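Local coordinates for protein transferrin (Manduca sexta, PDB 6WB6) that transports iron, binding a single ferric ion per molecule together with a carbonate or bicarbonate anion, at residues V29-V34 with A287-K292; Q50-P55 with I277-V282; I94-D99 with G216-T221; K161-G166 with S187-P192. All coordinates share one frame; numbering follows the deposited sequence.

Overall arrangement
All four contacts belong to the N-terminal half of the chain, where the iron and carbonate are bound, and they fall into two groups. Contacts 1 and 2 have centres 11 Å apart and touch: CZ of Phe53 lies 3.5 Å from CD2 of Leu31 and 3.9 Å from CD1 of Leu289. Contacts 3 and 4, centres 15 Å apart, reach one mixed sheet and meet where CE of Met188 approaches N of Gly216 at 3.5 Å. Centres of contacts in different groups are 42 to 47 Å apart. The ferric ion lies about 8 Å from the side chain of Thr221 in contact 3 and about 12 Å from that of Val165 in contact 4.

Contact 1. Residues V29-V34 with A287-K292; sequences VALECV and APLREK
Pro288, on the helix 286-300, meets Val29 at the entry to the strand 31-36, the two side chains crossing at about a right angle. CG2 of Val29 rests 3.6 Å from CB of Pro288 and 3.4 Å from the carbonyl O of Pro288. One residue on, CD1 of Leu289 meets CD2 of Leu31 at 3.8 Å, again with the side chains crosswise. Glu291 adds little, but its OE1 bonds weakly to the hydroxyl of Ser27, which also takes the N-H of Val29. Lys292 runs its aliphatic chain obliquely across Leu31: with a bend at chi2 (79°), CE comes 3.7 Å from CD1 of Leu31, and CG lies 3.8 Å from the same methyl. Its NZ, 4.1 Å from O of Val29, is hydrogen-bonded to Thr25 OG1. Cut back to an alanine, Lys292 would lose the methylenes that pack on CD1 of Leu31, and OG1 of Thr25 would probably be left without its ammonium partner. This is helix-on-strand packing away from the iron site: the strand 31-36 pairs in parallel with strand 5-10, whose Tyr5 touches both Val29 and Pro288, while helix 14-21 packs on Leu31 through Leu21, and strand 53-56 lies against the same leucines.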
loop_
_atom_site.group_PDB
_atom_site.type_symbol
_atom_site.label_atom_id
_atom_site.label_comp_id
_atom_site.label_asym_id
_atom_site.label_seq_id
_atom_site.Cartn_x
_atom_site.Cartn_y
_atom_site.Cartn_z
ATOM N N VAL A 29 12.902 29.302 -21.923
ATOM C CA VAL A 29 11.984 29.278 -20.793
ATOM C C VAL A 29 12.764 28.928 -19.528
ATOM O O VAL A 29 13.538 27.962 -19.511
ATOM C CB VAL A 29 10.843 28.272 -21.056
ATOM C CG1 VAL A 29 9.930 28.195 -19.879
ATOM C CG2 VAL A 29 10.035 28.664 -22.305
ATOM N N ALA A 30 12.608 29.734 -18.478
ATOM C CA ALA A 30 13.139 29.417 -17.160
ATOM C C ALA A 30 12.135 28.562 -16.393
ATOM O O ALA A 30 11.008 29.001 -16.146
ATOM C CB ALA A 30 13.435 30.695 -16.367
ATOM N N LEU A 31 12.544 27.356 -16.013
ATOM C CA LEU A 31 11.782 26.521 -15.094
ATOM C C LEU A 31 12.422 26.558 -13.715
ATOM O O LEU A 31 13.644 26.621 -13.589
ATOM C CB LEU A 31 11.739 25.073 -15.566
ATOM C CG LEU A 31 10.915 24.715 -16.798
ATOM C CD1 LEU A 31 11.510 23.453 -17.325
ATOM C CD2 LEU A 31 9.465 24.536 -16.443
ATOM N N GLU A 32 11.594 26.490 -12.681
ATOM C CA GLU A 32 12.101 26.322 -11.332
ATOM C C GLU A 32 11.449 25.113 -10.697
ATOM O O GLU A 32 10.285 24.797 -10.957
ATOM C CB GLU A 32 11.855 27.521 -10.405
ATOM C CG GLU A 32 11.155 28.680 -11.002
ATOM C CD GLU A 32 10.965 29.814 -9.977
ATOM O OE1 GLU A 32 11.206 29.580 -8.772
ATOM O OE2 GLU A 32 10.577 30.937 -10.369
ATOM N N CYS A 33 12.216 24.466 -9.842
ATOM C CA CYS A 33 11.757 23.323 -9.077
ATOM C C CYS A 33 11.153 23.833 -7.763
ATOM O O CYS A 33 11.811 24.573 -7.023
ATOM C CB CYS A 33 12.945 22.392 -8.846
ATOM S SG CYS A 33 13.752 21.850 -10.428
ATOM N N VAL A 34 9.900 23.478 -7.497
ATOM C CA VAL A 34 9.248 23.724 -6.214
ATOM C C VAL A 34 9.042 22.373 -5.540
ATOM O O VAL A 34 8.290 21.541 -6.065
ATOM C CB VAL A 34 7.906 24.451 -6.384
ATOM C CG1 VAL A 34 7.293 24.817 -5.005
ATOM C CG2 VAL A 34 8.066 25.659 -7.261
ATOM N N ALA A 287 2.187 28.350 -24.870
ATOM C CA ALA A 287 3.026 27.786 -25.928
ATOM C C ALA A 287 4.488 27.631 -25.519
ATOM O O ALA A 287 5.072 26.569 -25.796
ATOM C CB ALA A 287 2.904 28.647 -27.194
ATOM N N PRO A 288 5.137 28.609 -24.879
ATOM C CA PRO A 288 6.578 28.440 -24.591
ATOM C C PRO A 288 6.871 27.265 -23.671
ATOM O O PRO A 288 7.858 26.543 -23.868
ATOM C CB PRO A 288 6.976 29.770 -23.943
ATOM C CG PRO A 288 5.800 30.691 -24.114
ATOM C CD PRO A 288 4.586 29.840 -24.294
ATOM N N LEU A 289 6.034 27.060 -22.651
ATOM C CA LEU A 289 6.207 25.910 -21.777
ATOM C C LEU A 289 6.091 24.601 -22.550
ATOM O O LEU A 289 6.870 23.668 -22.326
ATOM C CB LEU A 289 5.165 25.954 -20.656
ATOM C CG LEU A 289 5.261 24.846 -19.620
ATOM C CD1 LEU A 289 6.630 24.835 -18.978
ATOM C CD2 LEU A 289 4.155 24.991 -18.581
ATOM N N ARG A 290 5.096 24.497 -23.430
ATOM C CA ARG A 290 4.856 23.235 -24.130
ATOM C C ARG A 290 6.056 22.851 -24.983
ATOM O O ARG A 290 6.399 21.662 -25.119
ATOM C CB ARG A 290 3.617 23.358 -25.006
ATOM C CG ARG A 290 2.292 23.455 -24.250
ATOM C CD ARG A 290 1.162 23.913 -25.184
ATOM N NE ARG A 290 -0.108 23.252 -24.898
ATOM C CZ ARG A 290 -1.290 23.672 -25.340
ATOM N NH1 ARG A 290 -1.374 24.769 -26.081
ATOM N NH2 ARG A 290 -2.395 22.998 -25.028
ATOM N N GLU A 291 6.703 23.858 -25.562
ATOM C CA GLU A 291 7.910 23.661 -26.348
ATOM C C GLU A 291 9.064 23.214 -25.465
ATOM O O GLU A 291 9.892 22.391 -25.876
ATOM C CB GLU A 291 8.204 24.979 -27.083
ATOM C CG GLU A 291 9.582 25.178 -27.729
ATOM C CD GLU A 291 10.051 26.662 -27.611
ATOM O OE1 GLU A 291 9.825 27.293 -26.543
ATOM O OE2 GLU A 291 10.623 27.201 -28.577
ATOM N N LYS A 292 9.141 23.754 -24.251
ATOM C CA LYS A 292 10.176 23.341 -23.314
ATOM C C LYS A 292 10.010 21.882 -22.894
ATOM O O LYS A 292 10.966 21.101 -22.928
ATOM C CB LYS A 292 10.153 24.242 -22.085
ATOM C CG LYS A 292 11.187 23.861 -21.063
ATOM C CD LYS A 292 12.566 24.361 -21.425
ATOM C CE LYS A 292 13.537 23.931 -20.362
ATOM N NZ LYS A 292 14.919 24.268 -20.688
#

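Contact 2. Residues Q50-P55 with I277-V282; sequences QADFVP and IGHNDV
An edge pairing of a four-stranded antiparallel sheet joins Val54 to Ile277, and a histidine-carboxylate bond closes it at the end where Asp52 faces His279. Val54 and Ile277 form an antiparallel hydrogen-bonded pair: N of Val54 donates to O of Ile277 at 2.9 Å, and N of Ile277 returns a nearly straight bond to O of Val54, also 2.9 Å. Their side chains run side by side on one face, with CG1 of Val54 only 3.4 Å from CG2 of Ile277, a tight fit. Phe53 and Gly278, the adjacent non-hydrogen-bonded pair, bring their CA atoms to 4.0 Å; a beta carbon on Gly278 would clash with O of Asp52. His279 has CG between its backbone N and carbonyl carbon (chi1 56°), which turns the ring back to Asp52. There NE2 donates to the anti lone pair of Asp52 OD1 at 2.8 Å, in the ring plane, although the carboxylate is turned 70° from the ring. O of Ala51 sits at the same ring's edge, 3.3 Å from CD2 of His279, and CG2 of Val282 lies over one face of the ring, near its rim. Asp52 OD2 makes a salt bridge with Lys6, so both carboxylate oxygens are engaged. Strand 275-279 continues the sheet to strand 72-79, helix 39-47 packs on Val54 and Ile277 through Leu43, and Phe53 reaches Leu7 of strand 5-10 and Phe75 of strand 72-79.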
loop_
_atom_site.group_PDB
_atom_site.type_symbol
_atom_site.label_atom_id
_atom_site.label_comp_id
_atom_site.label_asym_id
_atom_site.label_seq_id
_atom_site.Cartn_x
_atom_site.Cartn_y
_atom_site.Cartn_z
ATOM N N GLN A 50 1.901 28.479 -5.756
ATOM C CA GLN A 50 3.313 28.296 -5.415
ATOM C C GLN A 50 4.037 27.443 -6.438
ATOM O O GLN A 50 5.255 27.300 -6.365
ATOM C CB GLN A 50 3.504 27.615 -4.071
ATOM C CG GLN A 50 3.004 28.370 -2.868
ATOM C CD GLN A 50 3.129 27.514 -1.617
ATOM O OE1 GLN A 50 2.140 27.207 -0.952
ATOM N NE2 GLN A 50 4.348 27.107 -1.305
ATOM N N ALA A 51 3.302 26.813 -7.328
ATOM C CA ALA A 51 3.865 26.144 -8.482
ATOM C C ALA A 51 2.918 26.441 -9.611
ATOM O O ALA A 51 1.802 26.922 -9.387
ATOM C CB ALA A 51 4.034 24.639 -8.253
ATOM N N ASP A 52 3.361 26.169 -10.831
ATOM C CA ASP A 52 2.544 26.450 -11.996
ATOM C C ASP A 52 2.026 25.194 -12.669
ATOM O O ASP A 52 0.962 25.248 -13.283
ATOM C CB ASP A 52 3.335 27.284 -13.015
ATOM C CG ASP A 52 3.795 28.623 -12.425
ATOM O OD1 ASP A 52 2.938 29.353 -11.895
ATOM O OD2 ASP A 52 4.995 28.925 -12.483
ATOM N N PHE A 53 2.726 24.066 -12.541
ATOM C CA PHE A 53 2.263 22.829 -13.153
ATOM C C PHE A 53 2.964 21.642 -12.520
ATOM O O PHE A 53 3.988 21.769 -11.832
ATOM C CB PHE A 53 2.497 22.827 -14.664
ATOM C CG PHE A 53 3.964 22.746 -15.054
ATOM C CD1 PHE A 53 4.861 23.732 -14.666
ATOM C CD2 PHE A 53 4.427 21.682 -15.839
ATOM C CE1 PHE A 53 6.218 23.665 -15.046
ATOM C CE2 PHE A 53 5.755 21.591 -16.233
ATOM C CZ PHE A 53 6.666 22.561 -15.845
ATOM N N VAL A 54 2.407 20.471 -12.807
ATOM C CA VAL A 54 2.870 19.218 -12.239
ATOM C C VAL A 54 2.373 18.073 -13.117
ATOM O O VAL A 54 1.277 18.157 -13.684
ATOM C CB VAL A 54 2.384 19.078 -10.787
ATOM C CG1 VAL A 54 0.847 18.973 -10.758
ATOM C CG2 VAL A 54 3.056 17.905 -10.118
ATOM N N PRO A 55 3.153 17.012 -13.280
ATOM C CA PRO A 55 2.656 15.830 -13.990
ATOM C C PRO A 55 1.597 15.089 -13.180
ATOM O O PRO A 55 1.679 14.987 -11.956
ATOM C CB PRO A 55 3.922 14.980 -14.168
ATOM C CG PRO A 55 4.795 15.408 -13.018
ATOM C CD PRO A 55 4.574 16.870 -12.914
ATOM N N ILE A 277 -0.785 19.096 -15.533
ATOM C CA ILE A 277 -1.880 19.927 -15.065
ATOM C C ILE A 277 -1.270 21.222 -14.534
ATOM O O ILE A 277 -0.175 21.213 -13.964
ATOM C CB ILE A 277 -2.696 19.167 -13.992
ATOM C CG1 ILE A 277 -4.150 19.666 -13.919
ATOM C CG2 ILE A 277 -1.990 19.245 -12.656
ATOM C CD1 ILE A 277 -5.004 18.982 -12.820
ATOM N N GLY A 278 -1.954 22.339 -14.751
ATOM C CA GLY A 278 -1.518 23.599 -14.182
ATOM C C GLY A 278 -2.699 24.487 -13.856
ATOM O O GLY A 278 -3.841 24.210 -14.231
ATOM N N HIS A 279 -2.416 25.567 -13.129
ATOM C CA HIS A 279 -3.482 26.499 -12.835
ATOM C C HIS A 279 -3.840 27.292 -14.080
ATOM O O HIS A 279 -3.096 27.343 -15.061
ATOM C CB HIS A 279 -3.106 27.433 -11.698
ATOM C CG HIS A 279 -1.844 28.198 -11.926
ATOM N ND1 HIS A 279 -1.765 29.263 -12.791
ATOM C CD2 HIS A 279 -0.613 28.054 -11.388
ATOM C CE1 HIS A 279 -0.531 29.737 -12.786
ATOM N NE2 HIS A 279 0.188 29.021 -11.942
ATOM N N ASN A 280 -5.016 27.901 -14.034
ATOM C CA ASN A 280 -5.581 28.520 -15.222
ATOM C C ASN A 280 -4.714 29.672 -15.720
ATOM O O ASN A 280 -4.711 29.968 -16.921
ATOM C CB ASN A 280 -7.003 28.988 -14.914
ATOM C CG ASN A 280 -7.731 29.475 -16.124
ATOM O OD1 ASN A 280 -7.966 28.717 -17.066
ATOM N ND2 ASN A 280 -8.122 30.747 -16.107
ATOM N N ASP A 281 -3.953 30.318 -14.831
ATOM C CA ASP A 281 -3.086 31.404 -15.286
ATOM C C ASP A 281 -1.903 30.910 -16.113
ATOM O O ASP A 281 -1.099 31.734 -16.557
ATOM C CB ASP A 281 -2.536 32.204 -14.113
ATOM C CG ASP A 281 -3.608 32.658 -13.128
ATOM O OD1 ASP A 281 -4.758 32.909 -13.536
ATOM O OD2 ASP A 281 -3.276 32.771 -11.925
ATOM N N VAL A 282 -1.738 29.596 -16.285
ATOM C CA VAL A 282 -0.709 29.097 -17.193
ATOM C C VAL A 282 -1.134 29.308 -18.634
ATOM O O VAL A 282 -0.288 29.422 -19.526
ATOM C CB VAL A 282 -0.406 27.610 -16.927
ATOM C CG1 VAL A 282 0.416 27.026 -18.043
ATOM C CG2 VAL A 282 0.343 27.445 -15.614
#

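Contact 3. Residues I94-D99 with G216-T221; sequences IVVHKD and GEVAFT
Val95 and Ala219 form an antiparallel hydrogen-bonded pair between strands 90-97 and 218-222. N of Val95 donates to O of Ala219, and N of Ala219 to O of Val95, both at 2.8 Å and in the carbonyl planes. CA-H...O contacts of 3.4 Å, from CA of Ile94 to O of Ala219 and from CA of Val218 to O of Val95, supplement them. Apolar packing is closest beside Ile94, where CG2, anti to the backbone N, presses to 3.3 Å on CG2 of Val218, while CG1 lies 4.0 Å from CE1 of Phe220. That Val218 methyl also lies over one face of the Phe220 ring, offset toward its rim. CG2 of Val95, whose side chain shares a face with Ala219, meets CG2 of Thr221. With Ile94 shortened to an alanine, CG2 of Val218 and atoms CD1 and CE1 of Phe220 are likely to face a gap. Beyond the bridges a water takes over: it accepts from N of His97, donates to O of Glu217 at 2.6 Å, and lies 2.7 Å from ND1 of His97 in the ring plane. Direct bonds thus give way to water where the strands part, and at the other end Thr221, bonded through OG1 to O of Tyr204, ties the sheet to an iron-ligating residue.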
loop_
_atom_site.group_PDB
_atom_site.type_symbol
_atom_site.label_atom_id
_atom_site.label_comp_id
_atom_site.label_asym_id
_atom_site.label_seq_id
_atom_site.Cartn_x
_atom_site.Cartn_y
_atom_site.Cartn_z
ATOM N N ILE A 94 -14.793 -5.131 -25.484
ATOM C CA ILE A 94 -15.370 -6.441 -25.207
ATOM C C ILE A 94 -15.229 -7.260 -26.489
ATOM O O ILE A 94 -15.689 -6.827 -27.553
ATOM C CB ILE A 94 -16.850 -6.335 -24.815
ATOM C CG1 ILE A 94 -17.087 -5.280 -23.723
ATOM C CG2 ILE A 94 -17.358 -7.710 -24.362
ATOM C CD1 ILE A 94 -18.537 -5.016 -23.474
ATOM N N VAL A 95 -14.593 -8.426 -26.411
ATOM C CA VAL A 95 -14.309 -9.233 -27.601
ATOM C C VAL A 95 -14.971 -10.600 -27.437
ATOM O O VAL A 95 -14.773 -11.280 -26.426
ATOM C CB VAL A 95 -12.797 -9.365 -27.864
ATOM C CG1 VAL A 95 -12.533 -10.215 -29.126
ATOM C CG2 VAL A 95 -12.099 -7.951 -27.997
ATOM N N VAL A 96 -15.744 -11.001 -28.449
ATOM C CA VAL A 96 -16.501 -12.246 -28.461
ATOM C C VAL A 96 -16.229 -12.992 -29.766
ATOM O O VAL A 96 -15.696 -12.435 -30.726
ATOM C CB VAL A 96 -18.013 -11.996 -28.311
ATOM C CG1 VAL A 96 -18.316 -11.413 -26.970
ATOM C CG2 VAL A 96 -18.507 -11.066 -29.416
ATOM N N HIS A 97 -16.613 -14.274 -29.786
ATOM C CA HIS A 97 -16.630 -15.041 -31.024
ATOM C C HIS A 97 -17.762 -14.523 -31.888
ATOM O O HIS A 97 -18.814 -14.151 -31.371
ATOM C CB HIS A 97 -16.827 -16.532 -30.744
ATOM C CG HIS A 97 -15.672 -17.175 -30.042
ATOM N ND1 HIS A 97 -15.565 -17.226 -28.669
ATOM C CD2 HIS A 97 -14.574 -17.802 -30.527
ATOM C CE1 HIS A 97 -14.447 -17.848 -28.338
ATOM N NE2 HIS A 97 -13.826 -18.205 -29.448
ATOM N N LYS A 98 -17.547 -14.486 -33.207
ATOM C CA LYS A 98 -18.542 -13.875 -34.096
ATOM C C LYS A 98 -19.910 -14.537 -33.968
ATOM O O LYS A 98 -20.940 -13.864 -34.098
ATOM C CB LYS A 98 -18.070 -13.941 -35.551
ATOM C CG LYS A 98 -18.051 -15.317 -36.171
ATOM C CD LYS A 98 -18.055 -15.202 -37.703
ATOM C CE LYS A 98 -17.847 -16.543 -38.396
ATOM N NZ LYS A 98 -17.865 -16.400 -39.882
ATOM N N ASP A 99 -19.940 -15.839 -33.718
ATOM C CA ASP A 99 -21.169 -16.613 -33.624
ATOM C C ASP A 99 -21.780 -16.638 -32.222
ATOM O O ASP A 99 -22.818 -17.274 -32.029
ATOM C CB ASP A 99 -20.900 -18.042 -34.102
ATOM C CG ASP A 99 -20.536 -18.101 -35.574
ATOM O OD1 ASP A 99 -21.170 -17.380 -36.378
ATOM O OD2 ASP A 99 -19.607 -18.857 -35.927
ATOM N N GLY A 216 -13.017 -19.519 -23.830
ATOM C CA GLY A 216 -13.710 -18.397 -23.232
ATOM C C GLY A 216 -14.735 -17.829 -24.180
ATOM O O GLY A 216 -14.667 -18.025 -25.383
ATOM N N GLU A 217 -15.708 -17.103 -23.627
ATOM C CA GLU A 217 -16.790 -16.592 -24.451
ATOM C C GLU A 217 -16.845 -15.080 -24.530
ATOM O O GLU A 217 -17.561 -14.550 -25.388
ATOM C CB GLU A 217 -18.136 -17.120 -23.942
ATOM C CG GLU A 217 -18.427 -18.557 -24.347
ATOM C CD GLU A 217 -19.416 -19.211 -23.404
ATOM O OE1 GLU A 217 -19.273 -18.965 -22.181
ATOM O OE2 GLU A 217 -20.326 -19.947 -23.875
ATOM N N VAL A 218 -16.123 -14.377 -23.665
ATOM C CA VAL A 218 -15.982 -12.933 -23.751
ATOM C C VAL A 218 -14.622 -12.578 -23.180
ATOM O O VAL A 218 -14.164 -13.202 -22.228
ATOM C CB VAL A 218 -17.135 -12.220 -23.004
ATOM C CG1 VAL A 218 -17.139 -12.614 -21.538
ATOM C CG2 VAL A 218 -17.014 -10.727 -23.150
ATOM N N ALA A 219 -13.966 -11.590 -23.781
ATOM C CA ALA A 219 -12.658 -11.119 -23.337
ATOM C C ALA A 219 -12.781 -9.625 -23.125
ATOM O O ALA A 219 -13.375 -8.934 -23.953
ATOM C CB ALA A 219 -11.554 -11.416 -24.357
ATOM N N PHE A 220 -12.307 -9.148 -21.986
ATOM C CA PHE A 220 -12.215 -7.723 -21.711
ATOM C C PHE A 220 -10.753 -7.302 -21.861
ATOM O O PHE A 220 -9.897 -7.720 -21.078
ATOM C CB PHE A 220 -12.754 -7.417 -20.312
ATOM C CG PHE A 220 -14.193 -7.846 -20.119
ATOM C CD1 PHE A 220 -15.223 -7.094 -20.639
ATOM C CD2 PHE A 220 -14.506 -9.008 -19.444
ATOM C CE1 PHE A 220 -16.543 -7.481 -20.463
ATOM C CE2 PHE A 220 -15.838 -9.402 -19.272
ATOM C CZ PHE A 220 -16.847 -8.636 -19.791
ATOM N N THR A 221 -10.466 -6.483 -22.864
ATOM C CA THR A 221 -9.098 -6.092 -23.097
ATOM C C THR A 221 -9.100 -4.712 -23.766
ATOM O O THR A 221 -10.053 -3.933 -23.622
ATOM C CB THR A 221 -8.410 -7.216 -23.883
ATOM O OG1 THR A 221 -7.051 -6.892 -24.093
ATOM C CG2 THR A 221 -9.135 -7.475 -25.231
HETATM O O HOH W 1 -17.655 -15.837 -27.657
#

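Contact 4. Residues K161-G166 with S187-P192; sequences KSCIVG and SMCEHP
The backbones of Cys163 and Met188 come to 4.7 Å between CA atoms, and a single hydrogen bond joins the segments, from N of Met188 to O of Ser162 at 2.9 Å, straight at the hydrogen (163°) but with the donor well above the carbonyl plane. Next to it stands the covalent tie: SG of Cys163 and SG of Cys189 form a disulfide of 2.0 Å with a chi3 of 108°. Cys163 carries SG anti to its backbone N (chi1 178°), extending the sulfur across to the loop. CG1 of Val165 abuts the sulfur of Cys189 at 3.5 Å, and CB of Cys163 packs on CB of Met188 at 3.8 Å. CB and CG of Met188 lie alongside the carbonyl of Ser162, CB 3.3 Å from its O, and the bends at chi2 and chi3 fold the thioether back beside Lys161. The Lys161 chain crosses that of Met188 at about a right angle; its CB meets CG of Met188 at 3.8 Å, and its CD touches CB of Ser187. Ser162 points away from the loop, its OG hydrogen-bonded to Ser113 OG on the adjacent strand 112-114. The disulfide fixes the loop 187-192 covalently to the sheet strand 161-163, and the hydrogen bond adds to it, close to the anion site: the side chain of Val165 lies about 6 Å from that of Arg120, which lines the carbonate pocket.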
loop_
_atom_site.group_PDB
_atom_site.type_symbol
_atom_site.label_atom_id
_atom_site.label_comp_id
_atom_site.label_asym_id
_atom_site.label_seq_id
_atom_site.Cartn_x
_atom_site.Cartn_y
_atom_site.Cartn_z
ATOM N N LYS A 161 -17.611 -18.861 -15.496
ATOM C CA LYS A 161 -16.226 -19.027 -15.127
ATOM C C LYS A 161 -15.501 -17.785 -15.606
ATOM O O LYS A 161 -15.986 -17.071 -16.490
ATOM C CB LYS A 161 -15.605 -20.278 -15.767
ATOM C CG LYS A 161 -16.274 -21.574 -15.455
ATOM C CD LYS A 161 -15.453 -22.745 -16.020
ATOM C CE LYS A 161 -15.881 -24.062 -15.401
ATOM N NZ LYS A 161 -15.359 -25.205 -16.184
ATOM N N SER A 162 -14.345 -17.520 -15.016
ATOM C CA SER A 162 -13.542 -16.399 -15.479
ATOM C C SER A 162 -12.070 -16.740 -15.318
ATOM O O SER A 162 -11.705 -17.805 -14.808
ATOM C CB SER A 162 -13.891 -15.124 -14.732
ATOM O OG SER A 162 -15.302 -14.966 -14.593
ATOM N N CYS A 163 -11.222 -15.838 -15.809
ATOM C CA CYS A 163 -9.822 -15.797 -15.405
ATOM C C CYS A 163 -9.510 -14.396 -14.904
ATOM O O CYS A 163 -9.367 -13.465 -15.711
ATOM C CB CYS A 163 -8.867 -16.164 -16.550
ATOM S SG CYS A 163 -7.173 -16.042 -15.993
ATOM N N ILE A 164 -9.342 -14.251 -13.586
ATOM C CA ILE A 164 -9.036 -12.941 -13.015
ATOM C C ILE A 164 -7.900 -13.087 -12.017
ATOM O O ILE A 164 -8.129 -13.178 -10.801
ATOM C CB ILE A 164 -10.265 -12.285 -12.365
ATOM C CG1 ILE A 164 -11.408 -12.150 -13.360
ATOM C CG2 ILE A 164 -9.900 -10.867 -11.930
ATOM C CD1 ILE A 164 -12.674 -11.480 -12.747
ATOM N N VAL A 165 -6.665 -13.063 -12.523
ATOM C CA VAL A 165 -5.484 -13.352 -11.716
ATOM C C VAL A 165 -5.045 -12.125 -10.935
ATOM O O VAL A 165 -5.504 -11.002 -11.177
ATOM C CB VAL A 165 -4.310 -13.871 -12.573
ATOM C CG1 VAL A 165 -4.755 -14.940 -13.491
ATOM C CG2 VAL A 165 -3.674 -12.771 -13.384
ATOM N N GLY A 166 -4.131 -12.334 -10.014
ATOM C CA GLY A 166 -3.477 -11.237 -9.330
ATOM C C GLY A 166 -3.814 -11.226 -7.853
ATOM O O GLY A 166 -4.420 -12.156 -7.314
ATOM N N SER A 187 -10.840 -20.361 -13.131
ATOM C CA SER A 187 -10.989 -21.637 -13.838
ATOM C C SER A 187 -10.639 -21.539 -15.311
ATOM O O SER A 187 -10.330 -22.558 -15.928
ATOM C CB SER A 187 -12.428 -22.154 -13.738
ATOM O OG SER A 187 -12.882 -22.052 -12.423
ATOM N N MET A 188 -10.716 -20.343 -15.886
ATOM C CA MET A 188 -10.309 -20.102 -17.255
ATOM C C MET A 188 -8.816 -19.803 -17.393
ATOM O O MET A 188 -8.321 -19.704 -18.524
ATOM C CB MET A 188 -11.114 -18.942 -17.827
ATOM C CG MET A 188 -12.619 -19.174 -17.890
ATOM S SD MET A 188 -13.089 -20.709 -18.741
ATOM C CE MET A 188 -12.652 -20.308 -20.420
ATOM N N CYS A 189 -8.087 -19.686 -16.289
ATOM C CA CYS A 189 -6.679 -19.321 -16.366
ATOM C C CYS A 189 -5.806 -20.507 -16.755
ATOM O O CYS A 189 -6.192 -21.677 -16.639
ATOM C CB CYS A 189 -6.182 -18.792 -15.031
ATOM S SG CYS A 189 -7.128 -17.387 -14.472
ATOM N N GLU A 190 -4.584 -20.180 -17.169
ATOM C CA GLU A 190 -3.642 -21.225 -17.534
ATOM C C GLU A 190 -3.341 -22.095 -16.335
ATOM O O GLU A 190 -3.242 -23.316 -16.462
ATOM C CB GLU A 190 -2.349 -20.633 -18.093
ATOM C CG GLU A 190 -1.333 -21.698 -18.432
ATOM C CD GLU A 190 0.041 -21.146 -18.743
ATOM O OE1 GLU A 190 0.405 -20.035 -18.264
ATOM O OE2 GLU A 190 0.761 -21.845 -19.480
ATOM N N HIS A 191 -3.187 -21.489 -15.156
ATOM C CA HIS A 191 -2.929 -22.246 -13.933
ATOM C C HIS A 191 -3.915 -21.802 -12.868
ATOM O O HIS A 191 -3.669 -20.826 -12.139
ATOM C CB HIS A 191 -1.466 -22.120 -13.524
ATOM C CG HIS A 191 -0.577 -22.998 -14.353
ATOM N ND1 HIS A 191 -0.151 -22.638 -15.614
ATOM C CD2 HIS A 191 -0.113 -24.254 -14.146
ATOM C CE1 HIS A 191 0.570 -23.616 -16.132
ATOM N NE2 HIS A 191 0.613 -24.608 -15.259
ATOM N N PRO A 192 -5.056 -22.502 -12.759
ATOM C CA PRO A 192 -6.137 -22.009 -11.885
ATOM C C PRO A 192 -5.816 -22.035 -10.406
ATOM O O PRO A 192 -6.270 -21.155 -9.674
ATOM C CB PRO A 192 -7.291 -22.951 -12.216
ATOM C CG PRO A 192 -7.003 -23.392 -13.657
ATOM C CD PRO A 192 -5.536 -23.582 -13.653
#